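Local coordinates for N-acylethanolamine-hydrolyzing acid amidase beta-subunit (Caenorhabditis elegans, PDB 6DY3), which probably degrades bioactive fatty acid amides such as N-palmitoylethanolamine to ethanolamine and free fatty acids, as one subunit of an autocatalytically cleaved heterodimer, at residues Y64-N69 and F94-V99; D111-T116 and I124-I129; L47-Y52 and T209-V214; S3-A6 and Q12-H15. All coordinates share one frame; numbering follows the deposited sequence.

Contact 1: Y64-N69 and F94-V99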
loop_
_atom_site.group_PDB
_atom_site.type_symbol
_atom_site.label_atom_id
_atom_site.label_comp_id
_atom_site.label_asym_id
_atom_site.label_seq_id
_atom_site.Cartn_x
_atom_site.Cartn_y
_atom_site.Cartn_z
ATOM N N TYR B 64 7.604 5.072 12.244
ATOM C CA TYR B 64 6.217 4.733 11.960
ATOM C C TYR B 64 6.148 3.841 10.729
ATOM O O TYR B 64 7.093 3.757 9.938
ATOM C CB TYR B 64 5.368 5.986 11.733
ATOM C CG TYR B 64 5.791 6.793 10.528
ATOM C CD1 TYR B 64 5.161 6.623 9.302
ATOM C CD2 TYR B 64 6.815 7.723 10.611
ATOM C CE1 TYR B 64 5.536 7.357 8.198
ATOM C CE2 TYR B 64 7.196 8.462 9.509
ATOM C CZ TYR B 64 6.554 8.275 8.306
ATOM O OH TYR B 64 6.933 9.009 7.208
ATOM N N SER B 65 4.996 3.195 10.570
ATOM C CA SER B 65 4.690 2.412 9.386
ATOM C C SER B 65 3.317 2.822 8.866
ATOM O O SER B 65 2.480 3.348 9.605
ATOM C CB SER B 65 4.737 0.898 9.677
ATOM O OG SER B 65 3.838 0.545 10.707
ATOM N N VAL B 66 3.096 2.588 7.574
ATOM C CA VAL B 66 1.877 3.031 6.910
ATOM C C VAL B 66 1.446 1.981 5.896
ATOM O O VAL B 66 2.274 1.295 5.291
ATOM C CB VAL B 66 2.062 4.404 6.231
ATOM C CG1 VAL B 66 3.174 4.345 5.215
ATOM C CG2 VAL B 66 0.768 4.847 5.582
ATOM N N SER B 67 0.127 1.840 5.745
ATOM C CA SER B 67 -0.468 1.039 4.683
ATOM C C SER B 67 -1.745 1.719 4.202
ATOM O O SER B 67 -2.478 2.326 4.989
ATOM C CB SER B 67 -0.783 -0.394 5.150
ATOM O OG SER B 67 -1.862 -0.418 6.068
ATOM N N LEU B 68 -2.016 1.603 2.905
ATOM C CA LEU B 68 -3.178 2.238 2.298
ATOM C C LEU B 68 -4.141 1.178 1.780
ATOM O O LEU B 68 -3.733 0.254 1.071
ATOM C CB LEU B 68 -2.767 3.168 1.155
ATOM C CG LEU B 68 -3.922 3.924 0.503
ATOM C CD1 LEU B 68 -3.565 5.387 0.310
ATOM C CD2 LEU B 68 -4.291 3.275 -0.821
ATOM N N ASN B 69 -5.412 1.314 2.150
ATOM C CA ASN B 69 -6.489 0.493 1.620
ATOM C C ASN B 69 -7.345 1.340 0.688
ATOM O O ASN B 69 -7.742 2.454 1.040
ATOM C CB ASN B 69 -7.359 -0.078 2.742
ATOM C CG ASN B 69 -6.604 -1.024 3.652
ATOM O OD1 ASN B 69 -5.376 -1.134 3.577
ATOM N ND2 ASN B 69 -7.337 -1.715 4.525
ATOM N N PHE B 94 2.742 7.807 -4.853
ATOM C CA PHE B 94 3.888 8.699 -4.738
ATOM C C PHE B 94 3.707 9.710 -3.619
ATOM O O PHE B 94 4.696 10.175 -3.039
ATOM C CB PHE B 94 4.133 9.388 -6.077
ATOM C CG PHE B 94 4.395 8.421 -7.183
ATOM C CD1 PHE B 94 3.368 8.000 -8.001
ATOM C CD2 PHE B 94 5.663 7.883 -7.367
ATOM C CE1 PHE B 94 3.598 7.084 -9.005
ATOM C CE2 PHE B 94 5.900 6.963 -8.377
ATOM C CZ PHE B 94 4.862 6.566 -9.195
ATOM N N PHE B 95 2.464 10.042 -3.282
ATOM C CA PHE B 95 2.231 10.858 -2.100
ATOM C C PHE B 95 2.678 10.117 -0.848
ATOM O O PHE B 95 3.341 10.695 0.020
ATOM C CB PHE B 95 0.751 11.237 -2.011
ATOM C CG PHE B 95 0.428 12.180 -0.885
ATOM C CD1 PHE B 95 0.371 13.539 -1.114
ATOM C CD2 PHE B 95 0.183 11.715 0.389
ATOM C CE1 PHE B 95 0.079 14.414 -0.095
ATOM C CE2 PHE B 95 -0.108 12.585 1.412
ATOM C CZ PHE B 95 -0.160 13.937 1.171
ATOM N N ILE B 96 2.337 8.827 -0.751
ATOM C CA ILE B 96 2.753 8.015 0.393
ATOM C C ILE B 96 4.274 7.963 0.479
ATOM O O ILE B 96 4.860 8.149 1.552
ATOM C CB ILE B 96 2.155 6.597 0.302
ATOM C CG1 ILE B 96 0.625 6.644 0.136
ATOM C CG2 ILE B 96 2.547 5.768 1.527
ATOM C CD1 ILE B 96 -0.119 7.225 1.322
ATOM N N ARG B 97 4.934 7.683 -0.647
ATOM C CA ARG B 97 6.390 7.598 -0.640
ATOM C C ARG B 97 7.008 8.926 -0.236
ATOM O O ARG B 97 8.007 8.961 0.489
ATOM C CB ARG B 97 6.897 7.162 -2.013
ATOM C CG ARG B 97 8.408 7.090 -2.118
ATOM C CD ARG B 97 8.835 6.648 -3.501
ATOM N NE ARG B 97 10.259 6.869 -3.735
ATOM C CZ ARG B 97 10.868 6.648 -4.898
ATOM N NH1 ARG B 97 10.176 6.201 -5.940
ATOM N NH2 ARG B 97 12.173 6.880 -5.020
ATOM N N ASP B 98 6.425 10.033 -0.697
ATOM C CA ASP B 98 6.944 11.348 -0.340
ATOM C C ASP B 98 6.828 11.595 1.157
ATOM O O ASP B 98 7.694 12.239 1.757
ATOM C CB ASP B 98 6.202 12.427 -1.126
ATOM C CG ASP B 98 6.711 13.821 -0.830
ATOM O OD1 ASP B 98 7.764 14.203 -1.387
ATOM O OD2 ASP B 98 6.053 14.538 -0.046
ATOM N N VAL B 99 5.754 11.106 1.777
ATOM C CA VAL B 99 5.616 11.249 3.222
ATOM C C VAL B 99 6.678 10.426 3.940
ATOM O O VAL B 99 7.289 10.889 4.912
ATOM C CB VAL B 99 4.193 10.855 3.665
ATOM C CG1 VAL B 99 4.082 10.821 5.193
ATOM C CG2 VAL B 99 3.175 11.818 3.086
#
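The hydroxyl of Y64 is hydrogen-bonded to Q103 O, just past the end of helix 92-102, and also lies close to the helix backbone itself: Y64 OH is 3.0 Å from V99 O, where the angle is too poor for a bond. V99 O sits at the edge of the tyrosine ring, near its plane. Y64 faces the helix from its place in the strand, and a chi1 of 63°, which puts CG between the backbone N and the carbonyl carbon, swings the ring so that OH ends beside V99 O. Further along, the contact is aliphatic and I96 carries it. Its two methyls work separately: I96 CG2 lies 4.0 Å from V66 CG1, while I96 CD1 meets L68 CD1, also at 4.0 Å. Strand and helix run almost exactly antiparallel, at 175°, with axes 10.3 Å apart. Every second residue of the strand, Y64, V66 and L68, faces the helix, while S67 points away from it. F113 of the next helix wedges in beside V66, I96 and V99, and Y99 of the alpha subunit packs on L68. This is a helix lying along a strand of the seven-stranded sheet. The chemistry is split by strand alternation: apolar groups face the helix in ordinary van der Waals contact, and S65 and S67 turn their hydroxyls to the other sheet.

Contact 2: D111-T116 and I124-I129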
loop_
_atom_site.group_PDB
_atom_site.type_symbol
_atom_site.label_atom_id
_atom_site.label_comp_id
_atom_site.label_asym_id
_atom_site.label_seq_id
_atom_site.Cartn_x
_atom_site.Cartn_y
_atom_site.Cartn_z
ATOM N N ASP B 111 -0.287 14.029 10.283
ATOM C CA ASP B 111 -0.794 15.324 9.844
ATOM C C ASP B 111 -0.707 15.470 8.330
ATOM O O ASP B 111 -1.628 16.004 7.699
ATOM C CB ASP B 111 -0.030 16.448 10.544
ATOM C CG ASP B 111 -0.382 16.557 12.017
ATOM O OD1 ASP B 111 -1.530 16.216 12.376
ATOM O OD2 ASP B 111 0.483 16.979 12.816
ATOM N N ALA B 112 0.375 14.973 7.725
ATOM C CA ALA B 112 0.517 15.048 6.275
ATOM C C ALA B 112 -0.608 14.297 5.578
ATOM O O ALA B 112 -1.156 14.773 4.577
ATOM C CB ALA B 112 1.876 14.495 5.854
ATOM N N PHE B 113 -0.970 13.123 6.098
ATOM C CA PHE B 113 -2.053 12.327 5.537
ATOM C C PHE B 113 -3.428 12.922 5.822
ATOM O O PHE B 113 -4.404 12.500 5.194
ATOM C CB PHE B 113 -2.001 10.892 6.088
ATOM C CG PHE B 113 -0.799 10.093 5.633
ATOM C CD1 PHE B 113 -0.379 10.118 4.315
ATOM C CD2 PHE B 113 -0.091 9.314 6.535
ATOM C CE1 PHE B 113 0.717 9.385 3.904
ATOM C CE2 PHE B 113 1.009 8.580 6.126
ATOM C CZ PHE B 113 1.408 8.617 4.808
ATOM N N SER B 114 -3.533 13.870 6.754
ATOM C CA SER B 114 -4.810 14.454 7.147
ATOM C C SER B 114 -5.090 15.809 6.507
ATOM O O SER B 114 -6.137 16.400 6.786
ATOM C CB SER B 114 -4.867 14.606 8.668
ATOM O OG SER B 114 -4.617 13.368 9.303
ATOM N N ARG B 115 -4.189 16.325 5.674
ATOM C CA ARG B 115 -4.389 17.651 5.107
ATOM C C ARG B 115 -5.644 17.684 4.244
ATOM O O ARG B 115 -5.946 16.734 3.517
ATOM C CB ARG B 115 -3.173 18.066 4.279
ATOM C CG ARG B 115 -1.980 18.505 5.106
ATOM C CD ARG B 115 -0.962 19.240 4.238
ATOM N NE ARG B 115 -0.368 18.363 3.223
ATOM C CZ ARG B 115 0.861 17.845 3.285
ATOM N NH1 ARG B 115 1.671 18.110 4.309
ATOM N NH2 ARG B 115 1.290 17.057 2.304
ATOM N N THR B 116 -6.376 18.793 4.328
ATOM C CA THR B 116 -7.587 18.981 3.533
ATOM C C THR B 116 -7.174 19.342 2.115
ATOM O O THR B 116 -6.842 20.492 1.823
ATOM C CB THR B 116 -8.474 20.068 4.131
ATOM O OG1 THR B 116 -8.871 19.696 5.454
ATOM C CG2 THR B 116 -9.720 20.263 3.274
ATOM N N ILE B 124 -5.988 5.209 5.243
ATOM C CA ILE B 124 -4.561 5.241 5.536
ATOM C C ILE B 124 -4.391 4.825 6.989
ATOM O O ILE B 124 -4.893 5.497 7.901
ATOM C CB ILE B 124 -3.957 6.630 5.273
ATOM C CG1 ILE B 124 -4.165 7.018 3.806
ATOM C CG2 ILE B 124 -2.478 6.635 5.626
ATOM C CD1 ILE B 124 -3.740 8.424 3.462
ATOM N N ILE B 125 -3.693 3.715 7.205
ATOM C CA ILE B 125 -3.472 3.156 8.533
ATOM C C ILE B 125 -2.024 3.424 8.906
ATOM O O ILE B 125 -1.105 3.020 8.184
ATOM C CB ILE B 125 -3.789 1.653 8.576
ATOM C CG1 ILE B 125 -5.283 1.407 8.330
ATOM C CG2 ILE B 125 -3.365 1.047 9.904
ATOM C CD1 ILE B 125 -5.679 1.322 6.868
ATOM N N VAL B 126 -1.820 4.090 10.038
ATOM C CA VAL B 126 -0.496 4.505 10.480
ATOM C C VAL B 126 -0.254 3.942 11.874
ATOM O O VAL B 126 -1.138 3.991 12.738
ATOM C CB VAL B 126 -0.354 6.043 10.479
ATOM C CG1 VAL B 126 1.106 6.447 10.668
ATOM C CG2 VAL B 126 -0.920 6.639 9.198
ATOM N N ALA B 127 0.949 3.414 12.090
ATOM C CA ALA B 127 1.350 2.848 13.368
ATOM C C ALA B 127 2.616 3.537 13.857
ATOM O O ALA B 127 3.531 3.805 13.073
ATOM C CB ALA B 127 1.584 1.340 13.249
ATOM N N GLY B 128 2.668 3.818 15.157
ATOM C CA GLY B 128 3.787 4.538 15.732
ATOM C C GLY B 128 4.551 3.756 16.780
ATOM O O GLY B 128 4.661 2.527 16.702
ATOM N N ILE B 129 5.088 4.468 17.772
ATOM C CA ILE B 129 5.952 3.860 18.779
ATOM C C ILE B 129 5.489 4.244 20.179
ATOM O O ILE B 129 5.644 3.466 21.128
ATOM C CB ILE B 129 7.417 4.267 18.546
ATOM C CG1 ILE B 129 7.563 5.786 18.657
ATOM C CG2 ILE B 129 7.889 3.753 17.186
ATOM C CD1 ILE B 129 8.960 6.313 18.333
#
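The ring of F113 lies over the side chain of I124, whose CG2 methyl makes a CH-pi contact on one face: it is 3.9 Å from the ring centroid, 20° off the normal and displaced toward the rim on the CD2 side. The isoleucine touches with both of its methyls, for I124 CD1 comes to 3.9 Å from F113 CD1 and also lies beside F113 CB. V126 adds one methyl, CG2, which approaches F113 CD2 at 3.9 Å. A chi1 of -67°, with CG beside the backbone N, directs the phenylalanine down onto the strand. V66, I96, V99 and I137 also pack against the F113 side chain. Helix 106-113 and strand 122-127 thus meet as a helix layer on the seven-stranded sheet, one side of the alpha-beta-beta-alpha sandwich of the Ntn hydrolases; I125, pointing away, packs on S3 and V5 of the facing sheet. With F113 cut back to an alanine, a gap would probably open over I124 and V126, their methyls losing their aromatic partner. Further out, backbone bonds to I137 and V135 hold I124 and V126 in the sheet, and R139 NH1 bonds to both F113 O and R115 O where the chain turns away.

Contact 3: L47-Y52 and T209-V214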
loop_
_atom_site.group_PDB
_atom_site.type_symbol
_atom_site.label_atom_id
_atom_site.label_comp_id
_atom_site.label_asym_id
_atom_site.label_seq_id
_atom_site.Cartn_x
_atom_site.Cartn_y
_atom_site.Cartn_z
ATOM N N LEU B 47 6.988 -2.267 0.507
ATOM C CA LEU B 47 6.645 -3.323 -0.428
ATOM C C LEU B 47 6.096 -2.678 -1.692
ATOM O O LEU B 47 5.422 -1.645 -1.636
ATOM C CB LEU B 47 5.620 -4.279 0.180
ATOM C CG LEU B 47 6.130 -5.203 1.292
ATOM C CD1 LEU B 47 4.965 -5.837 2.046
ATOM C CD2 LEU B 47 7.032 -6.282 0.722
ATOM N N THR B 48 6.450 -3.239 -2.837
ATOM C CA THR B 48 5.917 -2.744 -4.094
ATOM C C THR B 48 6.052 -3.860 -5.120
ATOM O O THR B 48 6.343 -5.012 -4.776
ATOM C CB THR B 48 6.619 -1.449 -4.528
ATOM O OG1 THR B 48 5.959 -0.916 -5.683
ATOM C CG2 THR B 48 8.096 -1.696 -4.846
ATOM N N PHE B 49 5.867 -3.514 -6.387
ATOM C CA PHE B 49 5.889 -4.495 -7.457
ATOM C C PHE B 49 6.682 -3.932 -8.623
ATOM O O PHE B 49 6.732 -2.719 -8.829
ATOM C CB PHE B 49 4.463 -4.855 -7.878
ATOM C CG PHE B 49 3.506 -4.945 -6.721
ATOM C CD1 PHE B 49 2.862 -3.811 -6.246
ATOM C CD2 PHE B 49 3.262 -6.157 -6.096
ATOM C CE1 PHE B 49 1.989 -3.883 -5.181
ATOM C CE2 PHE B 49 2.383 -6.236 -5.025
ATOM C CZ PHE B 49 1.747 -5.096 -4.569
ATOM N N ALA B 50 7.319 -4.824 -9.376
ATOM C CA ALA B 50 8.074 -4.396 -10.544
ATOM C C ALA B 50 7.190 -3.551 -11.449
ATOM O O ALA B 50 6.063 -3.939 -11.764
ATOM C CB ALA B 50 8.604 -5.614 -11.299
ATOM N N LEU B 51 7.720 -2.394 -11.863
ATOM C CA LEU B 51 7.031 -1.381 -12.667
ATOM C C LEU B 51 6.394 -0.293 -11.809
ATOM O O LEU B 51 6.098 0.796 -12.312
ATOM C CB LEU B 51 5.953 -1.978 -13.581
ATOM C CG LEU B 51 6.430 -2.916 -14.692
ATOM C CD1 LEU B 51 5.233 -3.480 -15.447
ATOM C CD2 LEU B 51 7.380 -2.206 -15.650
ATOM N N TYR B 52 6.192 -0.561 -10.524
ATOM C CA TYR B 52 5.597 0.401 -9.602
ATOM C C TYR B 52 6.675 0.940 -8.671
ATOM O O TYR B 52 7.259 0.181 -7.892
ATOM C CB TYR B 52 4.475 -0.247 -8.793
ATOM C CG TYR B 52 3.307 -0.718 -9.632
ATOM C CD1 TYR B 52 3.310 -1.976 -10.211
ATOM C CD2 TYR B 52 2.206 0.095 -9.845
ATOM C CE1 TYR B 52 2.256 -2.409 -10.978
ATOM C CE2 TYR B 52 1.148 -0.332 -10.608
ATOM C CZ TYR B 52 1.175 -1.582 -11.175
ATOM O OH TYR B 52 0.118 -2.016 -11.945
ATOM N N THR B 209 -5.589 -13.073 -1.785
ATOM C CA THR B 209 -4.509 -12.505 -0.990
ATOM C C THR B 209 -3.173 -12.732 -1.691
ATOM O O THR B 209 -2.790 -13.876 -1.958
ATOM C CB THR B 209 -4.501 -13.114 0.408
ATOM O OG1 THR B 209 -5.805 -13.003 0.991
ATOM C CG2 THR B 209 -3.499 -12.392 1.293
ATOM N N VAL B 210 -2.476 -11.637 -2.003
ATOM C CA VAL B 210 -1.162 -11.729 -2.637
ATOM C C VAL B 210 -0.081 -11.969 -1.593
ATOM O O VAL B 210 0.696 -12.927 -1.685
ATOM C CB VAL B 210 -0.871 -10.462 -3.464
ATOM C CG1 VAL B 210 0.574 -10.465 -3.979
ATOM C CG2 VAL B 210 -1.838 -10.363 -4.618
ATOM N N PHE B 211 -0.001 -11.089 -0.596
ATOM C CA PHE B 211 0.981 -11.242 0.463
ATOM C C PHE B 211 0.379 -10.851 1.802
ATOM O O PHE B 211 -0.629 -10.146 1.882
ATOM C CB PHE B 211 2.250 -10.412 0.209
ATOM C CG PHE B 211 2.031 -8.918 0.197
ATOM C CD1 PHE B 211 1.853 -8.214 1.376
ATOM C CD2 PHE B 211 2.077 -8.215 -0.992
ATOM C CE1 PHE B 211 1.672 -6.852 1.361
ATOM C CE2 PHE B 211 1.906 -6.846 -1.009
ATOM C CZ PHE B 211 1.706 -6.165 0.165
ATOM N N SER B 212 1.036 -11.321 2.855
ATOM C CA SER B 212 0.773 -10.918 4.227
ATOM C C SER B 212 2.076 -10.384 4.804
ATOM O O SER B 212 3.141 -10.956 4.560
ATOM C CB SER B 212 0.270 -12.090 5.078
ATOM O OG SER B 212 -0.971 -12.593 4.628
ATOM N N THR B 213 1.996 -9.291 5.566
ATOM C CA THR B 213 3.185 -8.664 6.121
ATOM C C THR B 213 2.894 -8.158 7.526
ATOM O O THR B 213 1.748 -7.885 7.892
ATOM C CB THR B 213 3.685 -7.510 5.233
ATOM O OG1 THR B 213 4.976 -7.075 5.679
ATOM C CG2 THR B 213 2.728 -6.342 5.270
ATOM N N VAL B 214 3.958 -8.054 8.316
ATOM C CA VAL B 214 3.893 -7.500 9.659
ATOM C C VAL B 214 4.999 -6.466 9.788
ATOM O O VAL B 214 6.125 -6.683 9.325
ATOM C CB VAL B 214 4.034 -8.588 10.746
ATOM C CG1 VAL B 214 3.961 -7.965 12.136
ATOM C CG2 VAL B 214 2.965 -9.668 10.582
#
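L47 and F211 meet head-on from opposite sheets, and the tight part of the contact gathers round one methyl, L47 CD1. It lies 3.5 Å from F211 CE1, with F211 CZ next nearest. The same methyl, L47 CD1, reaches T213, 3.8 Å from T213 CB. The threonine's OG1 is hydrogen-bonded to T230, and its side chain touches R17, a residue probably important for activity. A chi1 of 64° stands the F211 ring up from its strand between L47 and F49.

The other end is looser. F49 is partly exposed and only the far rim of its ring takes part: F49 CZ comes to 4.0 Å from F211 CE2, at the edge of the F211 ring and in its plane. T31 touches both phenylalanines here. Beyond F49 the chain leaves the strand in a type II turn to Y52, closed by Y52 N to F49 O at 2.8 Å, and L51 O bonds to N96 of the alpha subunit. The strands run at 158° with axes 10.5 Å apart, too far for backbone pairing. Side chains meeting between two stacked antiparallel sheets are characteristic of the Ntn-hydrolase sandwich.

Contact 4: S3-A6 and Q12-H15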
loop_
_atom_site.group_PDB
_atom_site.type_symbol
_atom_site.label_atom_id
_atom_site.label_comp_id
_atom_site.label_asym_id
_atom_site.label_seq_id
_atom_site.Cartn_x
_atom_site.Cartn_y
_atom_site.Cartn_z
ATOM N N SER B 3 -5.947 -4.125 6.822
ATOM C CA SER B 3 -4.897 -3.477 7.593
ATOM C C SER B 3 -5.299 -3.480 9.055
ATOM O O SER B 3 -6.416 -3.078 9.396
ATOM C CB SER B 3 -4.658 -2.046 7.111
ATOM O OG SER B 3 -4.052 -2.043 5.832
ATOM N N ILE B 4 -4.377 -3.900 9.915
ATOM C CA ILE B 4 -4.620 -4.008 11.345
ATOM C C ILE B 4 -3.496 -3.295 12.077
ATOM O O ILE B 4 -2.330 -3.389 11.682
ATOM C CB ILE B 4 -4.711 -5.479 11.808
ATOM C CG1 ILE B 4 -5.743 -6.240 10.973
ATOM C CG2 ILE B 4 -5.059 -5.547 13.300
ATOM C CD1 ILE B 4 -5.775 -7.739 11.258
ATOM N N VAL B 5 -3.858 -2.563 13.129
ATOM C CA VAL B 5 -2.908 -1.965 14.055
ATOM C C VAL B 5 -3.359 -2.300 15.468
ATOM O O VAL B 5 -4.536 -2.129 15.800
ATOM C CB VAL B 5 -2.800 -0.442 13.858
ATOM C CG1 VAL B 5 -2.146 0.225 15.079
ATOM C CG2 VAL B 5 -1.995 -0.152 12.613
ATOM N N ALA B 6 -2.423 -2.765 16.299
ATOM C CA ALA B 6 -2.728 -3.170 17.666
ATOM C C ALA B 6 -1.593 -2.774 18.599
ATOM O O ALA B 6 -0.417 -2.871 18.236
ATOM C CB ALA B 6 -2.972 -4.686 17.761
ATOM N N GLN B 12 3.864 -2.145 22.942
ATOM C CA GLN B 12 4.368 -2.381 21.600
ATOM C C GLN B 12 3.234 -2.278 20.590
ATOM O O GLN B 12 2.123 -2.759 20.831
ATOM C CB GLN B 12 5.029 -3.758 21.519
ATOM C CG GLN B 12 5.800 -3.993 20.236
ATOM C CD GLN B 12 6.454 -5.354 20.189
ATOM O OE1 GLN B 12 5.782 -6.380 20.293
ATOM N NE2 GLN B 12 7.772 -5.374 20.017
ATOM N N ILE B 13 3.518 -1.634 19.461
ATOM C CA ILE B 13 2.531 -1.381 18.415
ATOM C C ILE B 13 2.888 -2.238 17.207
ATOM O O ILE B 13 4.004 -2.147 16.679
ATOM C CB ILE B 13 2.473 0.111 18.052
ATOM C CG1 ILE B 13 2.105 0.920 19.300
ATOM C CG2 ILE B 13 1.465 0.347 16.929
ATOM C CD1 ILE B 13 1.967 2.400 19.074
ATOM N N ILE B 14 1.937 -3.062 16.765
ATOM C CA ILE B 14 2.135 -4.000 15.667
ATOM C C ILE B 14 1.218 -3.617 14.515
ATOM O O ILE B 14 0.036 -3.320 14.721
ATOM C CB ILE B 14 1.877 -5.457 16.107
ATOM C CG1 ILE B 14 2.829 -5.850 17.240
ATOM C CG2 ILE B 14 2.038 -6.414 14.934
ATOM C CD1 ILE B 14 2.275 -5.607 18.625
ATOM N N HIS B 15 1.763 -3.650 13.300
ATOM C CA HIS B 15 1.034 -3.279 12.092
ATOM C C HIS B 15 0.999 -4.490 11.170
ATOM O O HIS B 15 2.040 -4.914 10.655
ATOM C CB HIS B 15 1.695 -2.087 11.403
ATOM C CG HIS B 15 0.890 -1.518 10.274
ATOM N ND1 HIS B 15 1.075 -0.237 9.803
ATOM C CD2 HIS B 15 -0.109 -2.050 9.531
ATOM C CE1 HIS B 15 0.229 -0.005 8.816
ATOM N NE2 HIS B 15 -0.500 -1.090 8.632
#
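H15 and V5 pair across the hairpin with their side chains on the same face of the sheet, and the histidine can be followed outward from there. At its base H15 CB packs on a strand of the facing sheet, 3.9 Å from A127 CB. CG is anti to the backbone N (chi1 -171°), which swings the ring back across the neighbouring strand: V5 CG2 stands over the centre of one face, 4.0 Å from H15 CG. H15 CD2 comes to 3.4 Å from I4 O. At the far side ND1 is hydrogen-bonded with S65 OG and NE2 with S67 OG. Between these two nitrogens, H15 CE1 lies 3.4 Å from I125 O. Two serines on one strand thus fix the rotation of the ring and satisfy both of its buried nitrogens. A leucine in place of H15 would probably leave the hydroxyls of S65 and S67 without this mate between the sheets.

V5 also touches I13 diagonally, V5 CG1 lying 4.1 Å from I13 CG2. The backbone does the rest. A6 and I14 form a hydrogen-bonded antiparallel pair: I14 N to A6 O is 2.8 Å, and A6 N to I14 O is 3.0 Å. I4 and I14 pack on M195 of helix 192-199 on the other face of this sheet. The hairpin's first strand follows directly on C1, the probable nucleophile. The arrangement is the central hairpin of the five-stranded sheet in an Ntn-hydrolase sandwich.

All four contacts are buried, though contact 3 runs out toward partly exposed F49. Contacts 1 and 2 join consecutive helices, 92-102 and 106-113, to neighbouring strands of one sheet, 64-70 and 122-127, themselves linked by backbone bonds such as S67 O to I125 N; contact 1 is aliphatic with one tyrosine hydroxyl, contact 2 aromatic on aliphatic. Contact 4 alone is made within one sheet and by backbone hydrogen bonds; its polar side chains reach contact 1 through S3 OG to S67 OG, and V5 packs on I125 of contact 2. Contact 3 bridges the two sheets apolarly, away from contact 2 on the other side of the chain's centre, and meets contact 4 where V214 packs on I14.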